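Local coordinates for protein PlzA (Borrelia burgdorferi, PDB 7MIE) that binds the bacterial second messenger c-di-GMP through a PilZ domain and probably acts as a receptor in c-di-GMP signalling, at residues T46-F51 with R168-I173; L52-T57 with G69-I74; K204-G209 with M277-Y282. All coordinates share one frame; numbering follows the deposited sequence. Where two conformers were deposited one is given.

Contact 1: residues T46-F51 with R168-I173. With C2E (9,9'-[(2R,3R,3aS,5S,7aR,9R,10R,10aS,12S,14aR)-3,5,10,12-tetrahydroxy-5,12-dioxidooctahydro-2H,7H-difuro[3,2-d:3',2'-j][1,3,7,9,2,8]tetraoxadiphosphacyclododecine-2,9-diyl]bis(2-amino-1,9-dihydro-6H-purin-6-one)), chain C.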
loop_
_atom_site.group_PDB
_atom_site.type_symbol
_atom_site.label_atom_id
_atom_site.label_comp_id
_atom_site.label_asym_id
_atom_site.label_seq_id
_atom_site.Cartn_x
_atom_site.Cartn_y
_atom_site.Cartn_z
ATOM N N THR A 46 -3.154 -1.293 -8.374
ATOM C CA THR A 46 -4.026 -1.827 -9.410
ATOM C C THR A 46 -3.509 -3.171 -9.939
ATOM O O THR A 46 -4.282 -4.138 -10.054
ATOM C CB THR A 46 -4.219 -0.781 -10.509
ATOM O OG1 THR A 46 -4.789 0.347 -9.840
ATOM C CG2 THR A 46 -5.212 -1.236 -11.577
ATOM N N GLU A 47 -2.216 -3.223 -10.295
ATOM C CA GLU A 47 -1.641 -4.437 -10.848
ATOM C C GLU A 47 -1.618 -5.589 -9.836
ATOM O O GLU A 47 -1.802 -6.736 -10.247
ATOM C CB GLU A 47 -0.230 -4.211 -11.404
ATOM C CG GLU A 47 -0.225 -3.340 -12.659
ATOM C CD GLU A 47 1.103 -3.439 -13.387
ATOM O OE1 GLU A 47 1.081 -3.449 -14.626
ATOM O OE2 GLU A 47 2.165 -3.515 -12.700
ATOM N N ILE A 48 -1.414 -5.297 -8.544
ATOM C CA ILE A 48 -1.441 -6.350 -7.536
ATOM C C ILE A 48 -2.863 -6.910 -7.416
ATOM O O ILE A 48 -3.060 -8.116 -7.389
ATOM C CB ILE A 48 -0.933 -5.843 -6.164
ATOM C CG1 ILE A 48 0.515 -5.369 -6.285
ATOM C CG2 ILE A 48 -1.078 -6.919 -5.088
ATOM C CD1 ILE A 48 1.449 -6.451 -6.712
ATOM N N ASN A 49 -3.858 -6.021 -7.345
ATOM C CA ASN A 49 -5.239 -6.472 -7.242
ATOM C C ASN A 49 -5.618 -7.330 -8.447
ATOM O O ASN A 49 -6.305 -8.323 -8.275
ATOM C CB ASN A 49 -6.226 -5.315 -7.068
ATOM C CG ASN A 49 -6.105 -4.754 -5.654
ATOM O OD1 ASN A 49 -5.285 -3.877 -5.398
ATOM N ND2 ASN A 49 -6.814 -5.324 -4.694
ATOM N N SER A 50 -5.163 -6.937 -9.633
ATOM C CA SER A 50 -5.415 -7.678 -10.868
ATOM C C SER A 50 -4.807 -9.075 -10.796
ATOM O O SER A 50 -5.463 -10.081 -11.101
ATOM C CB SER A 50 -4.833 -6.941 -12.037
ATOM O OG SER A 50 -5.697 -5.898 -12.386
ATOM N N PHE A 51 -3.524 -9.141 -10.416
ATOM C CA PHE A 51 -2.851 -10.428 -10.284
ATOM C C PHE A 51 -3.547 -11.354 -9.294
ATOM O O PHE A 51 -3.780 -12.548 -9.569
ATOM C CB PHE A 51 -1.374 -10.188 -9.911
ATOM C CG PHE A 51 -0.579 -11.434 -9.607
ATOM C CD1 PHE A 51 -0.332 -12.388 -10.599
ATOM C CD2 PHE A 51 -0.014 -11.647 -8.356
ATOM C CE1 PHE A 51 0.399 -13.538 -10.297
ATOM C CE2 PHE A 51 0.748 -12.778 -8.070
ATOM C CZ PHE A 51 0.968 -13.736 -9.046
ATOM N N ARG A 168 10.827 -5.095 -10.436
ATOM C CA ARG A 168 9.798 -4.264 -9.823
ATOM C C ARG A 168 8.602 -5.122 -9.444
ATOM O O ARG A 168 8.268 -6.035 -10.168
ATOM C CB ARG A 168 9.248 -3.267 -10.855
ATOM C CG ARG A 168 10.331 -2.367 -11.435
ATOM C CD ARG A 168 9.756 -1.356 -12.429
ATOM N NE ARG A 168 10.837 -0.813 -13.220
ATOM C CZ ARG A 168 10.674 0.040 -14.225
ATOM N NH1 ARG A 168 9.462 0.505 -14.504
ATOM N NH2 ARG A 168 11.743 0.451 -14.891
ATOM N N ILE A 169 7.925 -4.796 -8.342
ATOM C CA ILE A 169 6.650 -5.481 -8.128
ATOM C C ILE A 169 5.460 -4.543 -8.353
ATOM O O ILE A 169 4.357 -5.010 -8.638
ATOM C CB ILE A 169 6.551 -6.204 -6.764
ATOM C CG1 ILE A 169 6.714 -5.268 -5.571
ATOM C CG2 ILE A 169 7.514 -7.387 -6.689
ATOM C CD1 ILE A 169 5.920 -5.712 -4.347
ATOM N N HIS A 170 5.673 -3.241 -8.191
ATOM C CA HIS A 170 4.608 -2.277 -8.437
ATOM C C HIS A 170 4.813 -1.467 -9.714
ATOM O O HIS A 170 5.938 -1.147 -10.125
ATOM C CB HIS A 170 4.545 -1.248 -7.306
ATOM C CG HIS A 170 4.141 -1.836 -5.986
ATOM N ND1 HIS A 170 2.861 -2.267 -5.717
ATOM C CD2 HIS A 170 4.856 -2.118 -4.878
ATOM C CE1 HIS A 170 2.810 -2.779 -4.481
ATOM N NE2 HIS A 170 3.986 -2.674 -3.946
ATOM N N GLU A 171 3.677 -1.038 -10.272
ATOM C CA GLU A 171 3.682 -0.054 -11.342
ATOM C C GLU A 171 4.177 1.289 -10.786
ATOM O O GLU A 171 4.107 1.617 -9.596
ATOM C CB GLU A 171 2.298 0.014 -12.011
ATOM C CG GLU A 171 1.159 0.449 -11.086
ATOM C CD GLU A 171 0.432 -0.669 -10.356
ATOM O OE1 GLU A 171 -0.780 -0.719 -10.460
ATOM O OE2 GLU A 171 1.108 -1.499 -9.678
ATOM N N ARG A 172 4.727 2.052 -11.710
ATOM C CA ARG A 172 5.109 3.421 -11.446
ATOM C C ARG A 172 4.061 4.307 -12.096
ATOM O O ARG A 172 3.528 3.982 -13.172
ATOM C CB ARG A 172 6.524 3.657 -11.984
ATOM C CG ARG A 172 7.550 2.815 -11.232
ATOM C CD ARG A 172 8.918 2.953 -11.860
ATOM N NE ARG A 172 9.789 2.093 -11.053
ATOM C CZ ARG A 172 11.101 1.952 -11.253
ATOM N NH1 ARG A 172 11.699 2.652 -12.199
ATOM N NH2 ARG A 172 11.790 1.126 -10.480
ATOM N N ILE A 173 3.738 5.406 -11.417
ATOM C CA ILE A 173 2.732 6.339 -11.907
ATOM C C ILE A 173 3.419 7.395 -12.763
ATOM O O ILE A 173 4.186 8.194 -12.243
ATOM C CB ILE A 173 2.011 7.001 -10.714
ATOM C CG1 ILE A 173 1.375 5.960 -9.783
ATOM C CG2 ILE A 173 0.972 8.016 -11.236
ATOM C CD1 ILE A 173 0.971 6.526 -8.383
HETATM P P1 C2E C . 17.003 -0.488 -6.753
HETATM O O2P C2E C . 17.714 0.007 -7.938
HETATM O O1P C2E C . 17.670 -0.524 -5.401
HETATM O "O5'" C2E C . 15.806 0.566 -6.553
HETATM C "C5'" C2E C . 15.000 0.451 -5.369
HETATM C "C4'" C2E C . 13.691 1.175 -5.583
HETATM O "O4'" C2E C . 13.950 2.557 -5.914
HETATM C "C3'" C2E C . 12.846 0.676 -6.759
HETATM O "O3'" C2E C . 12.100 -0.445 -6.299
HETATM C "C2'" C2E C . 11.876 1.883 -6.880
HETATM O "O2'" C2E C . 10.954 1.860 -5.808
HETATM C "C1'" C2E C . 12.828 3.062 -6.619
HETATM N N9 C2E C . 13.288 3.678 -7.853
HETATM C C8 C2E C . 14.530 3.646 -8.446
HETATM N N7 C2E C . 14.587 4.319 -9.563
HETATM C C5 C2E C . 13.281 4.792 -9.731
HETATM C C6 C2E C . 12.712 5.560 -10.773
HETATM O O6 C2E C . 13.268 5.924 -11.820
HETATM N N1 C2E C . 11.347 5.803 -10.538
HETATM C C2 C2E C . 10.638 5.377 -9.433
HETATM N N2 C2E C . 9.326 5.685 -9.360
HETATM N N3 C2E C . 11.166 4.651 -8.454
HETATM C C4 C2E C . 12.487 4.406 -8.679
HETATM P P11 C2E C . 11.457 -1.425 -7.418
HETATM O O21 C2E C . 10.597 -2.348 -6.623
HETATM O O11 C2E C . 10.789 -0.545 -8.440
HETATM O O5A C2E C . 12.761 -2.091 -8.096
HETATM C C5A C2E C . 13.402 -3.126 -7.308
HETATM C C4A C2E C . 14.741 -3.429 -7.919
HETATM O O4A C2E C . 14.564 -3.977 -9.247
HETATM C C3A C2E C . 15.624 -2.198 -8.130
HETATM O O3A C2E C . 16.242 -1.904 -6.879
HETATM C C2A C2E C . 16.555 -2.706 -9.228
HETATM O O2A C2E C . 17.564 -3.570 -8.724
HETATM C C1A C2E C . 15.553 -3.473 -10.100
HETATM N N91 C2E C . 14.972 -2.696 -11.179
HETATM C C81 C2E C . 13.688 -2.200 -11.266
HETATM N N71 C2E C . 13.496 -1.536 -12.377
HETATM C C51 C2E C . 14.709 -1.610 -13.067
HETATM C C61 C2E C . 15.100 -1.089 -14.336
HETATM O O61 C2E C . 14.448 -0.451 -15.172
HETATM N N11 C2E C . 16.420 -1.414 -14.634
HETATM C C21 C2E C . 17.282 -2.094 -13.811
HETATM N N21 C2E C . 18.523 -2.287 -14.292
HETATM N N31 C2E C . 16.917 -2.627 -12.644
HETATM C C41 C2E C . 15.619 -2.323 -12.328
#

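Contact 2: residues L52-T57 with G69-I74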
loop_
_atom_site.group_PDB
_atom_site.type_symbol
_atom_site.label_atom_id
_atom_site.label_comp_id
_atom_site.label_asym_id
_atom_site.label_seq_id
_atom_site.Cartn_x
_atom_site.Cartn_y
_atom_site.Cartn_z
ATOM N N LEU A 52 -3.874 -10.798 -8.093
ATOM C CA LEU A 52 -4.467 -11.619 -7.042
ATOM C C LEU A 52 -5.952 -11.882 -7.313
ATOM O O LEU A 52 -6.494 -12.769 -6.672
ATOM C CB LEU A 52 -4.344 -10.902 -5.683
ATOM C CG LEU A 52 -2.930 -10.603 -5.177
ATOM C CD1 LEU A 52 -3.026 -9.917 -3.780
ATOM C CD2 LEU A 52 -2.084 -11.875 -5.031
ATOM N N ASN A 53 -6.571 -11.153 -8.259
ATOM C CA ASN A 53 -8.021 -11.202 -8.477
ATOM C C ASN A 53 -8.732 -10.916 -7.144
ATOM O O ASN A 53 -9.587 -11.685 -6.700
ATOM C CB ASN A 53 -8.490 -12.583 -8.968
ATOM C CG ASN A 53 -9.911 -12.538 -9.519
ATOM O OD1 ASN A 53 -10.475 -11.481 -9.691
ATOM N ND2 ASN A 53 -10.471 -13.690 -9.826
ATOM N N LEU A 54 -8.380 -9.780 -6.559
ATOM C CA LEU A 54 -8.945 -9.411 -5.267
ATOM C C LEU A 54 -9.343 -7.944 -5.346
ATOM O O LEU A 54 -8.544 -7.101 -5.744
ATOM C CB LEU A 54 -7.866 -9.761 -4.217
ATOM C CG LEU A 54 -8.178 -9.380 -2.782
ATOM C CD1 LEU A 54 -9.342 -10.238 -2.294
ATOM C CD2 LEU A 54 -6.908 -9.624 -1.939
ATOM N N ARG A 55 -10.646 -7.644 -5.104
ATOM C CA ARG A 55 -11.130 -6.268 -5.053
ATOM C C ARG A 55 -10.495 -5.588 -3.828
ATOM O O ARG A 55 -10.253 -6.222 -2.808
ATOM C CB ARG A 55 -12.645 -6.314 -4.742
ATOM C CG ARG A 55 -13.441 -5.078 -5.101
ATOM C CD ARG A 55 -14.949 -5.377 -4.940
ATOM N NE ARG A 55 -15.465 -6.560 -5.662
ATOM C CZ ARG A 55 -16.768 -6.893 -5.767
ATOM N NH1 ARG A 55 -17.148 -7.979 -6.431
ATOM N NH2 ARG A 55 -17.693 -6.138 -5.194
ATOM N N ASN A 56 -10.251 -4.290 -3.926
ATOM C CA ASN A 56 -9.545 -3.624 -2.851
ATOM C C ASN A 56 -10.522 -3.176 -1.765
ATOM O O ASN A 56 -10.095 -2.764 -0.715
ATOM C CB ASN A 56 -8.669 -2.477 -3.364
ATOM C CG ASN A 56 -7.313 -2.448 -2.673
ATOM O OD1 ASN A 56 -6.746 -3.505 -2.370
ATOM N ND2 ASN A 56 -6.875 -1.247 -2.308
ATOM N N THR A 57 -11.817 -3.230 -2.059
ATOM C CA THR A 57 -12.850 -2.867 -1.101
ATOM C C THR A 57 -13.237 -4.131 -0.360
ATOM O O THR A 57 -13.329 -5.211 -0.934
ATOM C CB THR A 57 -14.023 -2.191 -1.829
ATOM O OG1 THR A 57 -13.535 -0.916 -2.248
ATOM C CG2 THR A 57 -15.209 -1.940 -0.915
ATOM N N GLY A 69 -14.213 -1.140 4.178
ATOM C CA GLY A 69 -12.928 -0.454 4.244
ATOM C C GLY A 69 -12.126 -0.785 2.985
ATOM O O GLY A 69 -12.709 -1.248 2.012
ATOM N N VAL A 70 -10.838 -0.450 3.010
ATOM C CA VAL A 70 -10.021 -0.628 1.816
ATOM C C VAL A 70 -8.760 -1.356 2.281
ATOM O O VAL A 70 -8.232 -1.097 3.361
ATOM C CB VAL A 70 -9.686 0.782 1.278
ATOM C CG1 VAL A 70 -8.770 0.687 0.079
ATOM C CG2 VAL A 70 -10.978 1.481 0.793
ATOM N N ILE A 71 -8.235 -2.251 1.426
ATOM C CA ILE A 71 -7.030 -2.960 1.816
ATOM C C ILE A 71 -5.839 -2.045 1.564
ATOM O O ILE A 71 -5.666 -1.503 0.451
ATOM C CB ILE A 71 -6.890 -4.262 0.999
ATOM C CG1 ILE A 71 -8.136 -5.142 1.067
ATOM C CG2 ILE A 71 -5.621 -5.020 1.383
ATOM C CD1 ILE A 71 -8.104 -6.401 0.169
ATOM N N TYR A 72 -4.995 -1.939 2.592
ATOM C CA TYR A 72 -3.734 -1.215 2.475
ATOM C C TYR A 72 -2.603 -2.166 2.045
ATOM O O TYR A 72 -1.847 -1.838 1.119
ATOM C CB TYR A 72 -3.394 -0.622 3.848
ATOM C CG TYR A 72 -1.993 -0.079 3.967
ATOM C CD1 TYR A 72 -1.687 1.208 3.537
ATOM C CD2 TYR A 72 -0.990 -0.847 4.546
ATOM C CE1 TYR A 72 -0.404 1.723 3.686
ATOM C CE2 TYR A 72 0.292 -0.349 4.701
ATOM C CZ TYR A 72 0.579 0.935 4.267
ATOM O OH TYR A 72 1.844 1.422 4.416
ATOM N N SER A 73 -2.491 -3.314 2.720
ATOM C CA SER A 73 -1.460 -4.295 2.359
ATOM C C SER A 73 -1.939 -5.680 2.743
ATOM O O SER A 73 -2.881 -5.807 3.534
ATOM C CB SER A 73 -0.111 -3.986 3.052
ATOM O OG SER A 73 -0.183 -4.233 4.464
ATOM N N ILE A 74 -1.254 -6.689 2.189
ATOM C CA ILE A 74 -1.596 -8.074 2.464
ATOM C C ILE A 74 -0.342 -8.845 2.836
ATOM O O ILE A 74 0.734 -8.572 2.292
ATOM C CB ILE A 74 -2.343 -8.663 1.257
ATOM C CG1 ILE A 74 -2.914 -10.050 1.580
ATOM C CG2 ILE A 74 -1.435 -8.705 0.019
ATOM C CD1 ILE A 74 -4.016 -10.467 0.590
#

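Contact 3: residues K204-G209 with M277-Y282. With C2E (9,9'-[(2R,3R,3aS,5S,7aR,9R,10R,10aS,12S,14aR)-3,5,10,12-tetrahydroxy-5,12-dioxidooctahydro-2H,7H-difuro[3,2-d:3',2'-j][1,3,7,9,2,8]tetraoxadiphosphacyclododecine-2,9-diyl]bis(2-amino-1,9-dihydro-6H-purin-6-one)), chain C.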
loop_
_atom_site.group_PDB
_atom_site.type_symbol
_atom_site.label_atom_id
_atom_site.label_comp_id
_atom_site.label_asym_id
_atom_site.label_seq_id
_atom_site.Cartn_x
_atom_site.Cartn_y
_atom_site.Cartn_z
ATOM N N LYS A 204 8.624 13.166 -13.001
ATOM C CA LYS A 204 8.265 12.395 -14.187
ATOM C C LYS A 204 7.491 11.131 -13.816
ATOM O O LYS A 204 6.579 10.762 -14.548
ATOM C CB LYS A 204 9.497 12.066 -15.032
ATOM C CG LYS A 204 10.280 13.286 -15.509
ATOM C CD LYS A 204 9.423 14.467 -15.977
ATOM C CE LYS A 204 8.805 14.291 -17.355
ATOM N NZ LYS A 204 8.008 15.483 -17.767
ATOM N N ASP A 205 7.862 10.464 -12.706
ATOM C CA ASP A 205 7.085 9.332 -12.221
ATOM C C ASP A 205 7.260 9.167 -10.714
ATOM O O ASP A 205 8.231 9.678 -10.133
ATOM C CB ASP A 205 7.326 8.055 -13.049
ATOM C CG ASP A 205 8.697 7.403 -12.927
ATOM O OD1 ASP A 205 9.114 7.155 -11.802
ATOM O OD2 ASP A 205 9.335 7.110 -14.003
ATOM N N LEU A 206 6.270 8.509 -10.106
ATOM C CA LEU A 206 6.257 8.238 -8.666
ATOM C C LEU A 206 5.894 6.776 -8.423
ATOM O O LEU A 206 5.100 6.196 -9.159
ATOM C CB LEU A 206 5.187 9.091 -7.963
ATOM C CG LEU A 206 5.421 10.606 -7.925
ATOM C CD1 LEU A 206 4.238 11.312 -7.240
ATOM C CD2 LEU A 206 6.718 10.904 -7.150
ATOM N N SER A 207 6.399 6.218 -7.315
ATOM C CA SER A 207 5.940 4.917 -6.874
ATOM C C SER A 207 6.052 4.869 -5.357
ATOM O O SER A 207 6.547 5.812 -4.728
ATOM C CB SER A 207 6.758 3.832 -7.556
ATOM O OG SER A 207 8.095 3.911 -7.088
ATOM N N TYR A 208 5.614 3.761 -4.758
ATOM C CA TYR A 208 5.718 3.591 -3.318
ATOM C C TYR A 208 7.159 3.817 -2.839
ATOM O O TYR A 208 7.354 4.378 -1.769
ATOM C CB TYR A 208 5.253 2.169 -2.940
ATOM C CG TYR A 208 3.750 2.004 -2.799
ATOM C CD1 TYR A 208 3.022 2.806 -1.929
ATOM C CD2 TYR A 208 3.074 1.014 -3.510
ATOM C CE1 TYR A 208 1.642 2.671 -1.779
ATOM C CE2 TYR A 208 1.707 0.815 -3.319
ATOM C CZ TYR A 208 0.997 1.649 -2.476
ATOM O OH TYR A 208 -0.346 1.477 -2.288
ATOM N N GLY A 209 8.136 3.412 -3.654
ATOM C CA GLY A 209 9.518 3.355 -3.185
ATOM C C GLY A 209 10.455 4.419 -3.765
ATOM O O GLY A 209 11.646 4.448 -3.405
ATOM N N MET A 277 0.443 7.014 1.798
ATOM C CA MET A 277 -1.011 7.092 1.624
ATOM C C MET A 277 -1.413 7.908 0.376
ATOM O O MET A 277 -2.436 7.626 -0.247
ATOM C CB MET A 277 -1.676 7.709 2.865
ATOM C CG MET A 277 -1.696 6.822 4.100
ATOM S SD MET A 277 -2.369 5.181 3.824
ATOM C CE MET A 277 -2.206 4.378 5.427
ATOM N N LEU A 278 -0.603 8.889 -0.045
ATOM C CA LEU A 278 -0.853 9.595 -1.305
ATOM C C LEU A 278 -0.804 8.610 -2.485
ATOM O O LEU A 278 -1.629 8.680 -3.405
ATOM C CB LEU A 278 0.211 10.695 -1.468
ATOM C CG LEU A 278 0.390 11.329 -2.849
ATOM C CD1 LEU A 278 -0.716 12.353 -3.068
ATOM C CD2 LEU A 278 1.730 12.060 -2.928
ATOM N N ILE A 279 0.194 7.724 -2.484
ATOM C CA ILE A 279 0.296 6.725 -3.550
ATOM C C ILE A 279 -0.846 5.711 -3.455
ATOM O O ILE A 279 -1.498 5.394 -4.464
ATOM C CB ILE A 279 1.674 6.033 -3.529
ATOM C CG1 ILE A 279 2.798 7.077 -3.660
ATOM C CG2 ILE A 279 1.765 4.971 -4.649
ATOM C CD1 ILE A 279 2.756 7.894 -4.960
ATOM N N HIS A 280 -1.120 5.229 -2.247
ATOM C CA HIS A 280 -2.241 4.314 -2.078
ATOM C C HIS A 280 -3.552 4.940 -2.586
ATOM O O HIS A 280 -4.293 4.272 -3.305
ATOM C CB HIS A 280 -2.337 3.923 -0.592
ATOM C CG HIS A 280 -3.400 2.888 -0.389
ATOM N ND1 HIS A 280 -4.710 3.246 -0.078
ATOM C CD2 HIS A 280 -3.353 1.541 -0.425
ATOM C CE1 HIS A 280 -5.422 2.142 0.081
ATOM N NE2 HIS A 280 -4.629 1.101 -0.142
ATOM N N ASP A 281 -3.797 6.218 -2.244
ATOM C CA ASP A 281 -5.016 6.919 -2.656
ATOM C C ASP A 281 -5.138 6.927 -4.180
ATOM O O ASP A 281 -6.239 6.798 -4.728
ATOM C CB ASP A 281 -5.030 8.347 -2.091
ATOM C CG ASP A 281 -6.183 9.168 -2.646
ATOM O OD1 ASP A 281 -7.339 8.922 -2.194
ATOM O OD2 ASP A 281 -5.929 10.009 -3.558
ATOM N N TYR A 282 -4.012 7.102 -4.891
ATOM C CA TYR A 282 -4.054 7.164 -6.335
ATOM C C TYR A 282 -4.667 5.883 -6.914
ATOM O O TYR A 282 -5.452 5.921 -7.865
ATOM C CB TYR A 282 -2.643 7.379 -6.899
ATOM C CG TYR A 282 -2.628 7.253 -8.402
ATOM C CD1 TYR A 282 -2.940 8.348 -9.201
ATOM C CD2 TYR A 282 -2.296 6.059 -9.028
ATOM C CE1 TYR A 282 -2.944 8.239 -10.580
ATOM C CE2 TYR A 282 -2.338 5.922 -10.407
ATOM C CZ TYR A 282 -2.653 7.023 -11.181
ATOM O OH TYR A 282 -2.611 6.881 -12.544
HETATM P P1 C2E C . 17.003 -0.488 -6.753
HETATM O O2P C2E C . 17.714 0.007 -7.938
HETATM O O1P C2E C . 17.670 -0.524 -5.401
HETATM O "O5'" C2E C . 15.806 0.566 -6.553
HETATM C "C5'" C2E C . 15.000 0.451 -5.369
HETATM C "C4'" C2E C . 13.691 1.175 -5.583
HETATM O "O4'" C2E C . 13.950 2.557 -5.914
HETATM C "C3'" C2E C . 12.846 0.676 -6.759
HETATM O "O3'" C2E C . 12.100 -0.445 -6.299
HETATM C "C2'" C2E C . 11.876 1.883 -6.880
HETATM O "O2'" C2E C . 10.954 1.860 -5.808
HETATM C "C1'" C2E C . 12.828 3.062 -6.619
HETATM N N9 C2E C . 13.288 3.678 -7.853
HETATM C C8 C2E C . 14.530 3.646 -8.446
HETATM N N7 C2E C . 14.587 4.319 -9.563
HETATM C C5 C2E C . 13.281 4.792 -9.731
HETATM C C6 C2E C . 12.712 5.560 -10.773
HETATM O O6 C2E C . 13.268 5.924 -11.820
HETATM N N1 C2E C . 11.347 5.803 -10.538
HETATM C C2 C2E C . 10.638 5.377 -9.433
HETATM N N2 C2E C . 9.326 5.685 -9.360
HETATM N N3 C2E C . 11.166 4.651 -8.454
HETATM C C4 C2E C . 12.487 4.406 -8.679
HETATM P P11 C2E C . 11.457 -1.425 -7.418
HETATM O O21 C2E C . 10.597 -2.348 -6.623
HETATM O O11 C2E C . 10.789 -0.545 -8.440
HETATM O O5A C2E C . 12.761 -2.091 -8.096
HETATM C C5A C2E C . 13.402 -3.126 -7.308
HETATM C C4A C2E C . 14.741 -3.429 -7.919
HETATM O O4A C2E C . 14.564 -3.977 -9.247
HETATM C C3A C2E C . 15.624 -2.198 -8.130
HETATM O O3A C2E C . 16.242 -1.904 -6.879
HETATM C C2A C2E C . 16.555 -2.706 -9.228
HETATM O O2A C2E C . 17.564 -3.570 -8.724
HETATM C C1A C2E C . 15.553 -3.473 -10.100
HETATM N N91 C2E C . 14.972 -2.696 -11.179
HETATM C C81 C2E C . 13.688 -2.200 -11.266
HETATM N N71 C2E C . 13.496 -1.536 -12.377
HETATM C C51 C2E C . 14.709 -1.610 -13.067
HETATM C C61 C2E C . 15.100 -1.089 -14.336
HETATM O O61 C2E C . 14.448 -0.451 -15.172
HETATM N N11 C2E C . 16.420 -1.414 -14.634
HETATM C C21 C2E C . 17.282 -2.094 -13.811
HETATM N N21 C2E C . 18.523 -2.287 -14.292
HETATM N N31 C2E C . 16.917 -2.627 -12.644
HETATM C C41 C2E C . 15.619 -2.323 -12.328
#

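Contact 1: residues T46-F51 with R168-I173
Glu171 reaches from the c-di-GMP-binding loop of the PilZ domain to Glu47 in the first turn of helix 46-52. This loop carries the RxxxR motif of PilZ proteins, here Arg168 and Arg172, and it enters strand 173-174 just beyond them.

The polar part centres on one carboxylate. Glu171 OE1 accepts a hydrogen bond from Glu47 N at 2.9 Å, met on the syn side and 24° out of the carboxylate plane, with a fairly straight N-H...O angle of 163°. An N-H at the start of a helix has no carbonyl one turn back to bond to, and the partial positive charge there probably suits an acidic partner. The other oxygen, OE2, is held by Ser45. Glu171 gets there with CG between its backbone N and carbonyl carbon and a further bend at chi2.

The two glutamate chains pass antiparallel, so that Glu47 CG packs 3.5 Å from Glu171 OE1. Their carboxylates, well tilted from one another, bring Glu47 OE2 within 3.8 Å of Glu171 OE2, a proximity of like charges that may be mildly unfavourable.

Apolar contact lies one residue further along. Ile48 CG1 meets the His170 ring obliquely, 3.9 Å from CE1, while its CD1 approaches the carbonyl oxygen of Ile169. Leu158 of helix 149-164 also packs on Ile48.

Both guanidinium groups turn to the ligand and lie face to face, nearly parallel, Arg172 NH1 3.4 Å above the Arg168 plane. Both also hold a second c-di-GMP. Arg172 has guanine atom C4 over its opposite face, and its NH2 bonds phosphate oxygen O11 at 2.8 Å. Arg168 uses its edge on the other guanine: NH2 donates to O61 and NE to N71, the latter at 2.9 Å and an almost straight 173°.

Contact 2: residues L52-T57 with G69-I74
Asn56 meets Ile71 through both its backbone and its side chain. Its carbonyl oxygen takes the hydrogen bond from Ile71 N at 2.9 Å. The same oxygen lies 3.3 Å from Val70 CA in a CA-H...O contact. From the side chain, Asn56 ND2 gives Ile71 O a weak bond of 3.0 Å, bent to 131° at the hydrogen; its stronger partner is the side-chain oxygen of Asn284. Ile71 O also accepts from His280 NE2, and Asn56 OD1 takes a bond from Asn49 ND2, so both ends of the amide are engaged and its rotation is fixed. Asn49 ND2 also bonds Leu54 O.

The segment 52-57 leads from helix 46-52, closed by a Schellman motif with Asn53 at positive phi, into strand 57-62, which lies between strands 65-74 and 98-102 in the antiparallel sheet of the N-terminal PilZN3 domain. Thr57 and Val70 form a non-hydrogen-bonded antiparallel pair, and beside them Thr57 CA makes a CA-H...O contact with Gly69 O at 3.5 Å.

Aliphatic side chains join the helix end to the strand. Leu54, with CG anti to the backbone N (chi1 176°), extends CD2 to meet Ile74 CD1 tip to tip at 3.9 Å. Ile71 lies across Leu54, its CD1 4.0 Å from Leu54 CD2 and 3.7 Å from Arg55 O. Leu52 adds a looser contact, CD1 to Ile74 CG2 at 4.3 Å.

Contact 3: residues K204-G209 with M277-Y282
One oxygen of Asp205, OD1, accepts from both N1 and N2 of a c-di-GMP guanine, each at 2.9 Å, while the next residue, Leu206, faces Ile279 of helix 273-283. Ser207 OG also takes a bond from N2, although its exact position is less certain. Gly209 C lies 3.3 Å from the ribose hydroxyl O2'.

Helix 273-283 packs against strand 198-207 and the turn that follows in the PilZ beta-barrel, whose DxSxxG motif begins here with Asp205 and Ser207. Over one face of the Tyr208 ring sits Ile279 CG2, a CH-pi contact 3.8 Å from the ring centroid and 17° off its normal. In Ile279, CG1 lies anti to the carbonyl carbon (chi1 -57°), which leaves CG2 to cover the ring and sends CD1 to Leu206 CB at 4.0 Å.

Tyr208 OH donates to the backbone carbonyl of Met44, and on its way there it passes His280, whose side chain runs abreast of it and whose NE2 is turned to strand 65-74. The hydroxyl lies 3.4 Å from His280 CA and near the plane of the imidazole at its edge, 3.5 Å from CD2.

From the N terminus, helix 46-52 opens contact 1 and runs straight into contact 2, which closes a short loop of 11 residues when strand 65-74 comes back. That loop is nested in the much longer one that contact 1 closes at the ligand-binding loop 168-173. Contact 3 follows in series and closes last, bringing the C-terminal helix 273-283 to strand 198-207. Contact 1 joins the N-terminal PilZN3 domain to the C-terminal, c-di-GMP-binding PilZ domain. The helix of contact 3 also touches both: it meets strand 65-74 of contact 2, and Ile173 of contact 1 packs on Tyr282. Asn49 ND2 links contacts 1 and 2, and contacts 1 and 3 share c-di-GMP.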